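Local coordinates for protein ML032222a iGluR (Mnemiopsis leidyi, PDB 4YKI) that binds glycine in its ligand-binding domain and probably gates a cation channel as a subunit of a ctenophore ionotropic glutamate receptor, at residues D40-L45 against F51-I56; G64-N67 against E72-G75; I90-N95 against I102-P107; N125-L130 against S159-E164; N195-C200 against W248-S253. One frame throughout, in Å; residues are numbered along the deposited sequence. Where two conformers were deposited one is given.

Interaction 1 (D40-L45 against F51-I56); sequences DMVVKL and FTYEYI
Val42 drives its CG1 methyl onto the middle of the Tyr53 ring. The methyl carbon sits 3.7 Å from the ring centroid and only 9° off the ring normal, a CH-pi contact over the face. CG1 lies opposite the backbone N across the CA–CB bond (chi1 168°), which throws this branch of the valine out from the helix toward the strand. The same side chain is met from the opposite direction by Tyr55, whose OH comes to 3.4 Å from Val42 CB; that hydroxyl is occupied by a hydrogen bond with Asn39 OD1, one turn earlier in the helix. A compact, branched valine suits a place wedged between two tyrosines. The helix and the strand run nearly antiparallel, with axes 9.6 Å apart, as expected of a beta-alpha-beta crossover: strand 52-56 pairs in parallel with strand 9-13, and helix 37-49 packs over the resulting sheet, where Leu12 touches Val42, Tyr53 and Tyr55. Tyr53 also reaches past Val42, so that its OH lies 3.4 Å from Val43 CG2. Replacing Tyr53 with an alanine would probably open a gap beneath Val42 CG1 and leave that methyl without the aromatic face it rests on. At the end of the contact toward the start of the strand, Phe51 turns its ring to Leu45, with CZ 3.9 Å from Leu45 CB and CE2 3.5 Å from Leu45 O. Leu10 of strand 9-13 and Leu5 also touch the ring.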
# COMPACT_ATOMS: atom_id res chain seq x y z
N ASP B 40 -9.81 -16.87 -2.07
CA ASP B 40 -8.67 -17.63 -1.55
C ASP B 40 -8.10 -16.97 -0.28
O ASP B 40 -7.72 -17.66 0.64
CB ASP B 40 -7.56 -17.77 -2.60
CG ASP B 40 -7.87 -18.77 -3.69
OD1 ASP B 40 -8.84 -19.54 -3.57
OD2 ASP B 40 -7.08 -18.81 -4.65
N MET B 41 -8.06 -15.64 -0.24
CA MET B 41 -7.65 -14.92 0.96
C MET B 41 -8.60 -15.20 2.13
O MET B 41 -8.15 -15.46 3.24
CB MET B 41 -7.61 -13.42 0.67
CG MET B 41 -6.53 -13.03 -0.32
SD MET B 41 -6.67 -11.37 -0.98
CE MET B 41 -6.36 -10.35 0.48
N VAL B 42 -9.90 -15.14 1.87
CA VAL B 42 -10.91 -15.36 2.91
C VAL B 42 -10.84 -16.78 3.45
O VAL B 42 -10.92 -17.00 4.66
CB VAL B 42 -12.33 -15.05 2.38
CG1 VAL B 42 -13.40 -15.54 3.35
CG2 VAL B 42 -12.50 -13.57 2.13
N VAL B 43 -10.68 -17.75 2.56
CA VAL B 43 -10.59 -19.14 2.98
C VAL B 43 -9.41 -19.32 3.95
O VAL B 43 -9.54 -19.95 5.00
CB VAL B 43 -10.44 -20.09 1.78
CG1 VAL B 43 -10.02 -21.49 2.21
CG2 VAL B 43 -11.75 -20.18 1.00
N LYS B 44 -8.26 -18.78 3.60
CA LYS B 44 -7.09 -18.89 4.46
C LYS B 44 -7.28 -18.16 5.80
O LYS B 44 -6.91 -18.68 6.84
CB LYS B 44 -5.85 -18.37 3.73
CG LYS B 44 -4.52 -18.71 4.37
CD LYS B 44 -4.26 -20.22 4.45
CE LYS B 44 -4.17 -20.88 3.07
NZ LYS B 44 -3.69 -22.31 3.09
N LEU B 45 -7.87 -16.97 5.77
CA LEU B 45 -8.19 -16.23 6.99
C LEU B 45 -9.10 -17.07 7.88
O LEU B 45 -8.90 -17.12 9.09
CB LEU B 45 -8.86 -14.89 6.68
CG LEU B 45 -7.95 -13.80 6.13
CD1 LEU B 45 -8.79 -12.64 5.62
CD2 LEU B 45 -6.93 -13.32 7.15
N PHE B 51 -13.04 -18.64 12.11
CA PHE B 51 -14.42 -18.21 11.89
C PHE B 51 -15.06 -18.97 10.74
O PHE B 51 -14.37 -19.51 9.89
CB PHE B 51 -14.52 -16.68 11.64
CG PHE B 51 -13.76 -16.16 10.42
CD1 PHE B 51 -14.34 -16.17 9.15
CD2 PHE B 51 -12.48 -15.63 10.54
CE1 PHE B 51 -13.66 -15.68 8.06
CE2 PHE B 51 -11.80 -15.13 9.43
CZ PHE B 51 -12.39 -15.16 8.20
N THR B 52 -16.39 -19.02 10.75
CA THR B 52 -17.15 -19.40 9.57
C THR B 52 -17.65 -18.13 8.90
O THR B 52 -17.59 -17.05 9.48
CB THR B 52 -18.33 -20.31 9.92
OG1 THR B 52 -19.21 -19.63 10.81
CG2 THR B 52 -17.86 -21.59 10.56
N TYR B 53 -18.14 -18.22 7.68
CA TYR B 53 -18.54 -17.03 6.97
C TYR B 53 -19.57 -17.33 5.90
O TYR B 53 -19.81 -18.49 5.54
CB TYR B 53 -17.32 -16.33 6.33
CG TYR B 53 -16.60 -17.19 5.32
CD1 TYR B 53 -15.65 -18.11 5.73
CD2 TYR B 53 -16.92 -17.13 3.97
CE1 TYR B 53 -15.02 -18.93 4.84
CE2 TYR B 53 -16.29 -17.96 3.06
CZ TYR B 53 -15.34 -18.87 3.50
OH TYR B 53 -14.69 -19.71 2.65
N GLU B 54 -20.19 -16.27 5.42
CA GLU B 54 -21.02 -16.29 4.23
C GLU B 54 -20.81 -14.98 3.52
O GLU B 54 -20.39 -14.00 4.13
CB GLU B 54 -22.50 -16.47 4.58
CG GLU B 54 -23.10 -15.28 5.34
CD GLU B 54 -24.51 -15.54 5.79
OE1 GLU B 54 -24.66 -15.98 6.95
OE2 GLU B 54 -25.45 -15.31 5.00
N TYR B 55 -21.15 -14.93 2.23
CA TYR B 55 -21.07 -13.72 1.46
C TYR B 55 -22.46 -13.14 1.22
O TYR B 55 -23.40 -13.88 0.92
CB TYR B 55 -20.39 -14.00 0.12
CG TYR B 55 -18.94 -14.42 0.18
CD1 TYR B 55 -17.94 -13.51 0.47
CD2 TYR B 55 -18.56 -15.73 -0.09
CE1 TYR B 55 -16.62 -13.88 0.49
CE2 TYR B 55 -17.24 -16.12 -0.06
CZ TYR B 55 -16.27 -15.19 0.22
OH TYR B 55 -14.94 -15.54 0.20
N ILE B 56 -22.57 -11.83 1.34
CA ILE B 56 -23.83 -11.10 1.15
C ILE B 56 -23.59 -9.98 0.14
O ILE B 56 -22.73 -9.11 0.34
CB ILE B 56 -24.36 -10.50 2.47
CG1 ILE B 56 -24.61 -11.64 3.48
CG2 ILE B 56 -25.63 -9.62 2.24
CD1 ILE B 56 -25.27 -11.25 4.77

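Interaction 2 (G64-N67 against E72-G75); sequences GALN and EWNG
Ala65 and Asn74 face each other across a hairpin-like loop whose two arms, 64-67 and 72-75, run roughly antiparallel between strand 52-56 and helix 75-81. The tight part lies toward the inner end, where the indole of Trp73 lies against the opposite arm. Leu66 CB stands over the face of its six-membered ring, 3.8 Å from the centroid, Gly64 O is at its edge, and Trp73 CE3 comes within 3.3 Å of Ala65 C; a broad flat side chain is what can cover such a length of backbone. Helix 96-99 supplies further packing for the indole through Ala97 and Arg98. Glycine is fitted to position 64, since a CB would run into Asn74 O and its backbone angles are themselves unfavourable for other residues. Its carbonyl is hydrogen-bonded to Arg98, a residue of the glycine ligand pocket. Asn74 CG sits between the backbone N and the carbonyl carbon (chi1 63°), which brings OD1 to Ala65 N at 3.0 Å, the donor tilted 25° from the carbonyl plane, while ND2 is held by Ser143 OG. The return bond, Asn74 N to Ala65 O, is weak at 3.4 Å.

The outer end is looser and more exposed. Glu72 contributes backbone rather than side chain, and Asn67 directs its OD1 to Thr69 N in an Asx turn. A water bridges Ala65 O and Glu72 O, giving each a donor. Beside it the backbone is closed by a short, straight bond, Asn67 N to Glu72 O at 2.8 Å, with an N-H...O angle of 171°.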
# COMPACT_ATOMS: atom_id res chain seq x y z
N GLY B 64 -20.27 1.32 -3.73
CA GLY B 64 -20.80 2.28 -2.77
C GLY B 64 -20.18 3.66 -2.84
O GLY B 64 -18.95 3.81 -2.93
N ALA B 65 -21.04 4.67 -2.77
CA ALA B 65 -20.64 6.05 -2.75
C ALA B 65 -21.63 6.83 -1.92
O ALA B 65 -22.73 6.35 -1.62
CB ALA B 65 -20.58 6.62 -4.18
N LEU B 66 -21.24 8.04 -1.55
CA LEU B 66 -22.06 8.93 -0.74
C LEU B 66 -22.86 9.88 -1.64
O LEU B 66 -22.29 10.60 -2.47
CB LEU B 66 -21.18 9.72 0.21
CG LEU B 66 -21.87 10.74 1.13
CD1 LEU B 66 -22.92 10.11 2.01
CD2 LEU B 66 -20.81 11.39 1.98
N ASN B 67 -24.17 9.87 -1.48
CA ASN B 67 -25.05 10.79 -2.21
C ASN B 67 -25.05 12.13 -1.49
O ASN B 67 -25.43 12.20 -0.33
CB ASN B 67 -26.44 10.18 -2.24
CG ASN B 67 -27.42 10.98 -3.08
OD1 ASN B 67 -27.56 12.19 -2.91
ND2 ASN B 67 -28.12 10.29 -3.97
N GLU B 72 -26.70 9.89 2.24
CA GLU B 72 -26.72 8.47 2.50
C GLU B 72 -25.75 7.75 1.57
O GLU B 72 -25.41 8.23 0.48
CB GLU B 72 -28.12 7.90 2.31
CG GLU B 72 -29.21 8.56 3.17
CD GLU B 72 -29.17 8.14 4.64
OE1 GLU B 72 -28.34 7.28 5.01
OE2 GLU B 72 -29.98 8.68 5.43
N TRP B 73 -25.33 6.58 2.04
CA TRP B 73 -24.51 5.65 1.29
C TRP B 73 -25.36 4.61 0.59
O TRP B 73 -26.53 4.40 0.93
CB TRP B 73 -23.54 4.94 2.25
CG TRP B 73 -22.44 5.84 2.73
CD1 TRP B 73 -22.44 6.63 3.83
CD2 TRP B 73 -21.19 6.06 2.07
NE1 TRP B 73 -21.27 7.33 3.91
CE2 TRP B 73 -20.48 6.99 2.84
CE3 TRP B 73 -20.61 5.55 0.91
CZ2 TRP B 73 -19.21 7.43 2.48
CZ3 TRP B 73 -19.35 5.98 0.55
CH2 TRP B 73 -18.66 6.91 1.34
N ASN B 74 -24.72 3.91 -0.34
CA ASN B 74 -25.33 2.76 -1.01
C ASN B 74 -24.31 1.64 -1.14
O ASN B 74 -23.21 1.70 -0.55
CB ASN B 74 -25.96 3.18 -2.35
CG ASN B 74 -24.97 3.71 -3.35
OD1 ASN B 74 -23.76 3.58 -3.19
ND2 ASN B 74 -25.50 4.30 -4.41
N GLY B 75 -24.67 0.58 -1.85
CA GLY B 75 -23.73 -0.49 -2.15
C GLY B 75 -23.27 -1.28 -0.95
O GLY B 75 -23.91 -1.36 0.10
O HOH W 1 -25.59 6.69 -2.05

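Interaction 3 (I90-N95 against I102-P107); sequences IDLSTN and IDYSFP. With GLY (glycine), chain E.
The strand that cradles the bound glycine, 91-93, is backed by Tyr104 of strand 103-104, whose hydroxyl reaches the end of 91-93 and the residue that follows Thr94. Asp91 sits at the centre of an inverse gamma turn, and its carbonyl O receives the ligand ammonium N at 2.9 Å. Two residues on, Ser93 N donates to the ligand OXT at 2.9 Å with an almost straight angle of 174°. Behind these ligand-facing groups, Thr94 lays its CG2 methyl over the centre of the Tyr104 ring, 3.6 Å from the centroid. CG2 lies opposite the carbonyl carbon and OG1 between that carbon and the backbone N (chi1 56°), which parts the methyl over the ring from the hydroxyl bonded to Glu213 N. Leu92 crosses the tyrosine at about a right angle, with CD2 3.9 Å from Tyr104 CE1, and meets Ile102 tip to tip. Tyr104 OH accepts from Asn95 N at 3.1 Å and gives a weak hydrogen bond to Ser93 O at 2.7 Å, a carbonyl that Arg98 NH1 also engages. A phenylalanine in place of Tyr104 would probably leave Asn95 N without its acceptor and Ser93 O without one of its donors. The second subunit touches this region, its Phe106 packing on Thr94. The buried phenol thus ties the backbone just past the ligand-binding amide, giving Asn95 N an acceptor and Ser93 O a weak bond.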
# COMPACT_ATOMS: atom_id res chain seq x y z
N ILE B 90 -13.41 -7.70 -0.93
CA ILE B 90 -13.39 -7.46 -2.37
C ILE B 90 -12.16 -6.59 -2.61
O ILE B 90 -11.44 -6.24 -1.67
CB ILE B 90 -14.73 -6.79 -2.81
CG1 ILE B 90 -15.00 -6.87 -4.32
CG2 ILE B 90 -14.79 -5.34 -2.29
CD1 ILE B 90 -14.82 -8.25 -4.96
N ASP B 91 -11.90 -6.24 -3.87
CA ASP B 91 -10.96 -5.16 -4.17
C ASP B 91 -11.63 -3.83 -3.85
O ASP B 91 -12.15 -3.16 -4.73
CB ASP B 91 -10.50 -5.23 -5.62
CG ASP B 91 -11.64 -5.16 -6.64
OD1 ASP B 91 -12.65 -5.89 -6.49
OD2 ASP B 91 -11.48 -4.38 -7.63
N LEU B 92 -11.60 -3.45 -2.58
CA LEU B 92 -12.27 -2.23 -2.14
C LEU B 92 -11.26 -1.08 -2.16
O LEU B 92 -10.32 -1.05 -1.35
CB LEU B 92 -12.91 -2.34 -0.76
CG LEU B 92 -13.86 -1.20 -0.39
CD1 LEU B 92 -15.11 -1.18 -1.27
CD2 LEU B 92 -14.22 -1.28 1.06
N SER B 93 -11.46 -0.12 -3.05
CA SER B 93 -10.52 0.99 -3.19
C SER B 93 -10.60 1.94 -2.02
O SER B 93 -11.68 2.23 -1.49
CB SER B 93 -10.83 1.74 -4.47
OG SER B 93 -10.79 0.83 -5.55
N THR B 94 -9.44 2.45 -1.62
CA THR B 94 -9.34 3.43 -0.55
C THR B 94 -9.61 4.83 -1.07
O THR B 94 -8.93 5.30 -2.00
CB THR B 94 -7.97 3.37 0.14
OG1 THR B 94 -6.92 3.54 -0.83
CG2 THR B 94 -7.80 2.04 0.85
N ASN B 95 -10.61 5.49 -0.47
CA ASN B 95 -10.86 6.92 -0.73
C ASN B 95 -11.33 7.62 0.54
O ASN B 95 -11.81 7.00 1.47
CB ASN B 95 -11.76 7.18 -1.96
CG ASN B 95 -13.19 6.72 -1.80
OD1 ASN B 95 -13.88 7.11 -0.87
ND2 ASN B 95 -13.67 5.95 -2.78
N ILE B 102 -16.23 4.50 7.23
CA ILE B 102 -15.76 3.16 7.58
C ILE B 102 -14.24 3.17 7.73
O ILE B 102 -13.59 4.16 7.40
CB ILE B 102 -16.16 2.10 6.49
CG1 ILE B 102 -15.45 2.33 5.15
CG2 ILE B 102 -17.69 2.06 6.32
CD1 ILE B 102 -15.37 1.07 4.27
N ASP B 103 -13.70 2.07 8.23
CA ASP B 103 -12.26 1.84 8.26
C ASP B 103 -11.87 0.90 7.13
O ASP B 103 -12.71 0.23 6.50
CB ASP B 103 -11.84 1.22 9.59
CG ASP B 103 -11.78 2.23 10.74
OD1 ASP B 103 -11.87 3.46 10.51
OD2 ASP B 103 -11.62 1.76 11.88
N TYR B 104 -10.57 0.87 6.87
CA TYR B 104 -9.97 -0.09 5.96
C TYR B 104 -9.01 -0.99 6.73
O TYR B 104 -8.38 -0.56 7.70
CB TYR B 104 -9.20 0.61 4.86
CG TYR B 104 -10.06 1.31 3.85
CD1 TYR B 104 -10.61 0.61 2.79
CD2 TYR B 104 -10.30 2.68 3.93
CE1 TYR B 104 -11.36 1.24 1.83
CE2 TYR B 104 -11.05 3.33 2.96
CZ TYR B 104 -11.59 2.60 1.93
OH TYR B 104 -12.28 3.27 0.97
N SER B 105 -8.86 -2.21 6.24
CA SER B 105 -7.79 -3.10 6.67
C SER B 105 -6.44 -2.64 6.14
O SER B 105 -6.36 -1.76 5.29
CB SER B 105 -8.04 -4.52 6.16
OG SER B 105 -7.81 -4.61 4.76
N PHE B 106 -5.39 -3.27 6.63
CA PHE B 106 -4.10 -3.21 5.98
C PHE B 106 -4.29 -3.51 4.48
O PHE B 106 -5.02 -4.44 4.13
CB PHE B 106 -3.15 -4.22 6.61
CG PHE B 106 -1.73 -4.03 6.17
CD1 PHE B 106 -0.93 -3.06 6.76
CD2 PHE B 106 -1.20 -4.78 5.13
CE1 PHE B 106 0.36 -2.85 6.34
CE2 PHE B 106 0.10 -4.57 4.70
CZ PHE B 106 0.87 -3.61 5.31
N PRO B 107 -3.65 -2.73 3.60
CA PRO B 107 -3.97 -2.90 2.18
C PRO B 107 -3.13 -3.97 1.52
O PRO B 107 -2.05 -4.30 2.02
CB PRO B 107 -3.65 -1.52 1.61
CG PRO B 107 -2.56 -0.99 2.45
CD PRO B 107 -2.83 -1.53 3.84
N GLY E . -12.88 -1.41 -6.90
CA GLY E . -14.08 -0.56 -7.07
C GLY E . -14.46 0.20 -5.82
O GLY E . -15.40 1.02 -5.91
OXT GLY E . -13.85 -0.02 -4.75

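Interaction 4 (N125-L130 against S159-E164); sequences NQVLEL and SRLVDE
Leu161 stretches away from its helix with CG turned opposite the carbonyl carbon (chi1 -79°) and CD1 fully extended from CA (chi2 179°), so that its forked end meets residues 127-130. The two methyls divide the work. CD1 lies between neighbours, 3.8 Å from Val127 CG2 and 3.9 Å from Leu128 CD2. CD2 is 3.7 Å from Val127 O and 3.9 Å from Leu130 CB. Each of the three partners is crossed at about a right angle; Leu161 touches with its methyls, and the partners offer methyls (Val127, Leu128), a CB (Leu130) and a backbone O (Val127). A leucine, branched only at its far end, can serve all of them at once. Residues 127-130 form a 3-10 segment, in which Leu130 N bonds to Val127 O; this short turn brings Val127, Leu128 and Leu130 within reach of the one leucine. Gln126 steadies its start, OE1 accepting from Leu128 N at 2.9 Å from above the carbonyl plane. On the helix, beside the apolar patch, Arg160 holds Glu164 one turn later in a side-on salt bridge of two hydrogen bonds: NE meets OE2 at 2.8 Å and NH2 meets OE1, both oxygens lying close to the guanidinium plane. Such a pair suits the exposed flank of a helix, while leucine takes its inner side. The contact joins the connection between strands 109-118 and 137-141 to helix 157-164. Trp138 of strand 137-141 packs against Leu130 and bonds through NE1 to Leu161 O, while Val162 leans on Val140 and on helix 145-152.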
# COMPACT_ATOMS: atom_id res chain seq x y z
N ASN B 125 -4.92 11.76 -25.70
CA ASN B 125 -3.71 11.63 -24.89
C ASN B 125 -3.96 11.76 -23.38
O ASN B 125 -3.17 11.28 -22.56
CB ASN B 125 -2.69 12.70 -25.31
CG ASN B 125 -2.28 12.59 -26.77
OD1 ASN B 125 -2.02 11.49 -27.27
ND2 ASN B 125 -2.21 13.72 -27.46
N GLN B 126 -5.04 12.43 -23.00
CA GLN B 126 -5.34 12.67 -21.58
C GLN B 126 -6.84 12.89 -21.46
O GLN B 126 -7.44 13.51 -22.33
CB GLN B 126 -4.55 13.87 -21.06
CG GLN B 126 -4.31 13.90 -19.53
CD GLN B 126 -5.48 14.42 -18.73
OE1 GLN B 126 -6.29 15.21 -19.22
NE2 GLN B 126 -5.58 13.99 -17.47
N VAL B 127 -7.45 12.37 -20.40
CA VAL B 127 -8.91 12.30 -20.35
C VAL B 127 -9.62 13.65 -20.43
O VAL B 127 -10.74 13.71 -20.93
CB VAL B 127 -9.44 11.53 -19.11
CG1 VAL B 127 -9.14 10.03 -19.23
CG2 VAL B 127 -8.91 12.11 -17.81
N LEU B 128 -9.01 14.73 -19.96
CA LEU B 128 -9.71 16.01 -19.98
C LEU B 128 -9.93 16.50 -21.40
O LEU B 128 -10.80 17.35 -21.63
CB LEU B 128 -8.98 17.07 -19.14
CG LEU B 128 -9.00 16.83 -17.62
CD1 LEU B 128 -8.27 17.97 -16.90
CD2 LEU B 128 -10.40 16.66 -17.04
N GLU B 129 -9.18 15.95 -22.36
CA GLU B 129 -9.42 16.26 -23.77
C GLU B 129 -10.83 15.90 -24.24
O GLU B 129 -11.32 16.45 -25.22
CB GLU B 129 -8.40 15.53 -24.64
CG GLU B 129 -6.99 16.05 -24.42
CD GLU B 129 -5.91 15.26 -25.13
OE1 GLU B 129 -6.23 14.33 -25.90
OE2 GLU B 129 -4.72 15.59 -24.90
N LEU B 130 -11.47 14.97 -23.55
CA LEU B 130 -12.82 14.57 -23.90
C LEU B 130 -13.82 15.73 -23.87
O LEU B 130 -14.81 15.72 -24.61
CB LEU B 130 -13.29 13.47 -22.94
CG LEU B 130 -12.65 12.10 -23.18
CD1 LEU B 130 -12.81 11.23 -21.96
CD2 LEU B 130 -13.22 11.42 -24.41
N SER B 159 -14.97 16.60 -12.34
CA SER B 159 -16.40 16.51 -12.10
C SER B 159 -17.20 16.66 -13.40
O SER B 159 -18.21 15.99 -13.58
CB SER B 159 -16.86 17.57 -11.09
OG SER B 159 -16.57 17.20 -9.76
N ARG B 160 -16.76 17.56 -14.28
CA ARG B 160 -17.41 17.69 -15.58
C ARG B 160 -17.39 16.37 -16.33
O ARG B 160 -18.38 16.00 -16.97
CB ARG B 160 -16.74 18.74 -16.46
CG ARG B 160 -17.00 20.16 -16.08
CD ARG B 160 -16.52 21.12 -17.17
NE ARG B 160 -17.20 20.81 -18.42
CZ ARG B 160 -16.87 21.24 -19.63
NH1 ARG B 160 -15.85 22.08 -19.80
NH2 ARG B 160 -17.57 20.82 -20.67
N LEU B 161 -16.26 15.66 -16.29
CA LEU B 161 -16.19 14.37 -16.97
C LEU B 161 -17.27 13.43 -16.48
O LEU B 161 -17.90 12.73 -17.26
CB LEU B 161 -14.84 13.68 -16.76
CG LEU B 161 -13.68 14.18 -17.61
CD1 LEU B 161 -12.44 13.40 -17.25
CD2 LEU B 161 -13.95 14.06 -19.12
N VAL B 162 -17.45 13.37 -15.17
CA VAL B 162 -18.47 12.49 -14.63
C VAL B 162 -19.86 12.97 -15.04
O VAL B 162 -20.67 12.19 -15.55
CB VAL B 162 -18.34 12.40 -13.11
CG1 VAL B 162 -19.52 11.64 -12.51
CG2 VAL B 162 -17.02 11.73 -12.76
N ASP B 163 -20.14 14.25 -14.84
CA ASP B 163 -21.48 14.81 -15.04
C ASP B 163 -21.92 14.76 -16.49
O ASP B 163 -23.11 14.60 -16.78
CB ASP B 163 -21.53 16.26 -14.54
CG ASP B 163 -21.36 16.37 -13.02
OD1 ASP B 163 -21.52 15.36 -12.30
OD2 ASP B 163 -21.08 17.50 -12.54
N GLU B 164 -20.96 14.85 -17.41
CA GLU B 164 -21.25 14.95 -18.84
C GLU B 164 -21.03 13.63 -19.57
O GLU B 164 -21.31 13.53 -20.76
CB GLU B 164 -20.43 16.08 -19.44
CG GLU B 164 -20.84 17.45 -18.89
CD GLU B 164 -19.87 18.55 -19.18
OE1 GLU B 164 -19.43 18.66 -20.34
OE2 GLU B 164 -19.52 19.30 -18.24

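Interaction 5 (N195-C200 against W248-S253); sequences NLISDC and WSSGNS
Ile197 points toward the 248-253 segment, and its two branches spread over different residues of it. CG1 lies opposite the backbone N (chi1 -169°) and carries CD1 toward the far end of that segment, where it comes 3.4 Å from Asn252 O and 4.0 Å from Ser253 CB. The other branch, CG2, heads for Ser250, whose side chain reaches back toward the isoleucine; in the conformer described, one of two deposited, CG2 is in van der Waals contact with Ser250 OG at 3.3 Å. That hydroxyl has its polar partner in His194 O, at the end of helix 189-195. Ser253 adds its CB, 3.6 Å from Ile197 O, while its own hydroxyl bonds to Cys255 O. Ile197 owes its outward position to a type I beta turn from Leu196 to Asp199, closed by Asp199 N to Leu196 O at 3.0 Å, which sets it at the i+1 position. The unusual backbone at Asn252, with its positive phi, turns the chain there around the isoleucine. Cys200, at the end of the 195-200 segment, is disulfide-bonded to Cys255, just past 248-253, as in other glutamate receptor ligand-binding domains. No hydrogen bond crosses between the two segments: a small apolar patch lies among serines and backbone carbonyls at the surface, so much of the hold on the C-terminal tail probably comes from the disulfide.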
# COMPACT_ATOMS: atom_id res chain seq x y z
N ASN B 195 -9.30 -7.80 -17.31
CA ASN B 195 -10.51 -8.02 -18.07
C ASN B 195 -10.41 -7.66 -19.56
O ASN B 195 -11.22 -8.15 -20.34
CB ASN B 195 -11.68 -7.30 -17.40
CG ASN B 195 -12.12 -8.00 -16.14
OD1 ASN B 195 -12.73 -9.06 -16.22
ND2 ASN B 195 -11.79 -7.46 -14.99
N LEU B 196 -9.43 -6.85 -19.94
CA LEU B 196 -9.31 -6.41 -21.33
C LEU B 196 -8.07 -7.00 -22.01
O LEU B 196 -7.66 -6.53 -23.07
CB LEU B 196 -9.30 -4.88 -21.38
CG LEU B 196 -10.56 -4.22 -20.82
CD1 LEU B 196 -10.41 -2.72 -20.79
CD2 LEU B 196 -11.79 -4.60 -21.60
N ILE B 197 -7.52 -8.06 -21.43
CA ILE B 197 -6.27 -8.65 -21.91
C ILE B 197 -6.32 -9.09 -23.38
O ILE B 197 -5.30 -8.99 -24.08
CB ILE B 197 -5.84 -9.85 -21.01
CG1 ILE B 197 -4.41 -10.30 -21.34
CG2 ILE B 197 -6.84 -11.00 -21.10
CD1 ILE B 197 -3.35 -9.25 -21.05
N SER B 198 -7.48 -9.54 -23.83
CA SER B 198 -7.67 -10.04 -25.20
C SER B 198 -8.45 -9.07 -26.10
O SER B 198 -8.94 -9.44 -27.18
CB SER B 198 -8.40 -11.38 -25.18
OG SER B 198 -9.75 -11.22 -24.77
N ASP B 199 -8.58 -7.83 -25.64
CA ASP B 199 -9.17 -6.76 -26.46
C ASP B 199 -8.06 -6.01 -27.16
O ASP B 199 -7.57 -4.98 -26.70
CB ASP B 199 -10.02 -5.82 -25.60
CG ASP B 199 -11.28 -6.49 -25.11
OD1 ASP B 199 -11.24 -7.15 -24.05
OD2 ASP B 199 -12.31 -6.38 -25.78
N CYS B 200 -7.67 -6.53 -28.31
CA CYS B 200 -6.51 -6.01 -29.01
C CYS B 200 -6.77 -4.66 -29.66
O CYS B 200 -5.83 -4.00 -30.10
CB CYS B 200 -6.03 -7.02 -30.06
SG CYS B 200 -5.71 -8.68 -29.42
N TRP B 248 -4.46 -15.96 -10.47
CA TRP B 248 -5.78 -15.54 -10.93
C TRP B 248 -5.79 -14.53 -12.08
O TRP B 248 -6.76 -14.49 -12.85
CB TRP B 248 -6.58 -14.95 -9.76
CG TRP B 248 -7.03 -15.98 -8.81
CD1 TRP B 248 -6.50 -16.26 -7.59
CD2 TRP B 248 -8.10 -16.89 -9.01
NE1 TRP B 248 -7.19 -17.30 -7.01
CE2 TRP B 248 -8.18 -17.71 -7.87
CE3 TRP B 248 -9.01 -17.11 -10.05
CZ2 TRP B 248 -9.13 -18.72 -7.74
CZ3 TRP B 248 -9.94 -18.10 -9.93
CH2 TRP B 248 -10.00 -18.91 -8.79
N SER B 249 -4.78 -13.68 -12.19
CA SER B 249 -4.84 -12.67 -13.23
C SER B 249 -4.48 -13.30 -14.57
O SER B 249 -3.75 -14.29 -14.64
CB SER B 249 -3.95 -11.47 -12.91
OG SER B 249 -2.60 -11.85 -12.89
N SER B 250 -5.00 -12.72 -15.64
CA SER B 250 -4.84 -13.26 -16.98
C SER B 250 -3.42 -13.02 -17.48
O SER B 250 -2.80 -12.01 -17.16
CB SER B 250 -5.87 -12.64 -17.94
OG SER B 250 -5.80 -11.23 -17.93
N GLY B 251 -2.92 -13.97 -18.26
CA GLY B 251 -1.57 -13.91 -18.79
C GLY B 251 -1.63 -14.01 -20.30
O GLY B 251 -2.71 -14.06 -20.88
N ASN B 252 -0.46 -14.05 -20.93
CA ASN B 252 -0.37 -13.98 -22.37
C ASN B 252 -1.11 -12.74 -22.87
O ASN B 252 -1.34 -11.79 -22.12
CB ASN B 252 -0.99 -15.23 -23.02
CG ASN B 252 -0.20 -16.49 -22.75
OD1 ASN B 252 0.50 -16.60 -21.73
ND2 ASN B 252 -0.30 -17.45 -23.66
N SER B 253 -1.42 -12.77 -24.15
CA SER B 253 -2.40 -11.91 -24.78
C SER B 253 -2.33 -12.35 -26.22
O SER B 253 -1.25 -12.33 -26.82
CB SER B 253 -2.07 -10.42 -24.65
OG SER B 253 -0.85 -10.10 -25.30

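How the interactions relate
Interaction 3 holds the centre: its 90-95 segment binds the glycine directly. Interaction 2, with centres 15 Å away and no touch, lies beside the pocket, Gly64 CA being about 6 Å from the nearest atom of the ligand; the two are linked through Arg98, which bonds to Gly64 O, Ser93 O and the glycine. Interaction 1 packs a helix on the neighbouring sheet of the same lobe, centre 17 Å from interaction 3. It touches interaction 5 through Asp40 OD2 and Trp248 NE1, 2.8 Å apart and probably hydrogen-bonded. Interaction 4 stands far out in the other lobe, about 39 Å between centres from interaction 1 and 26 Å from both 3 and 5.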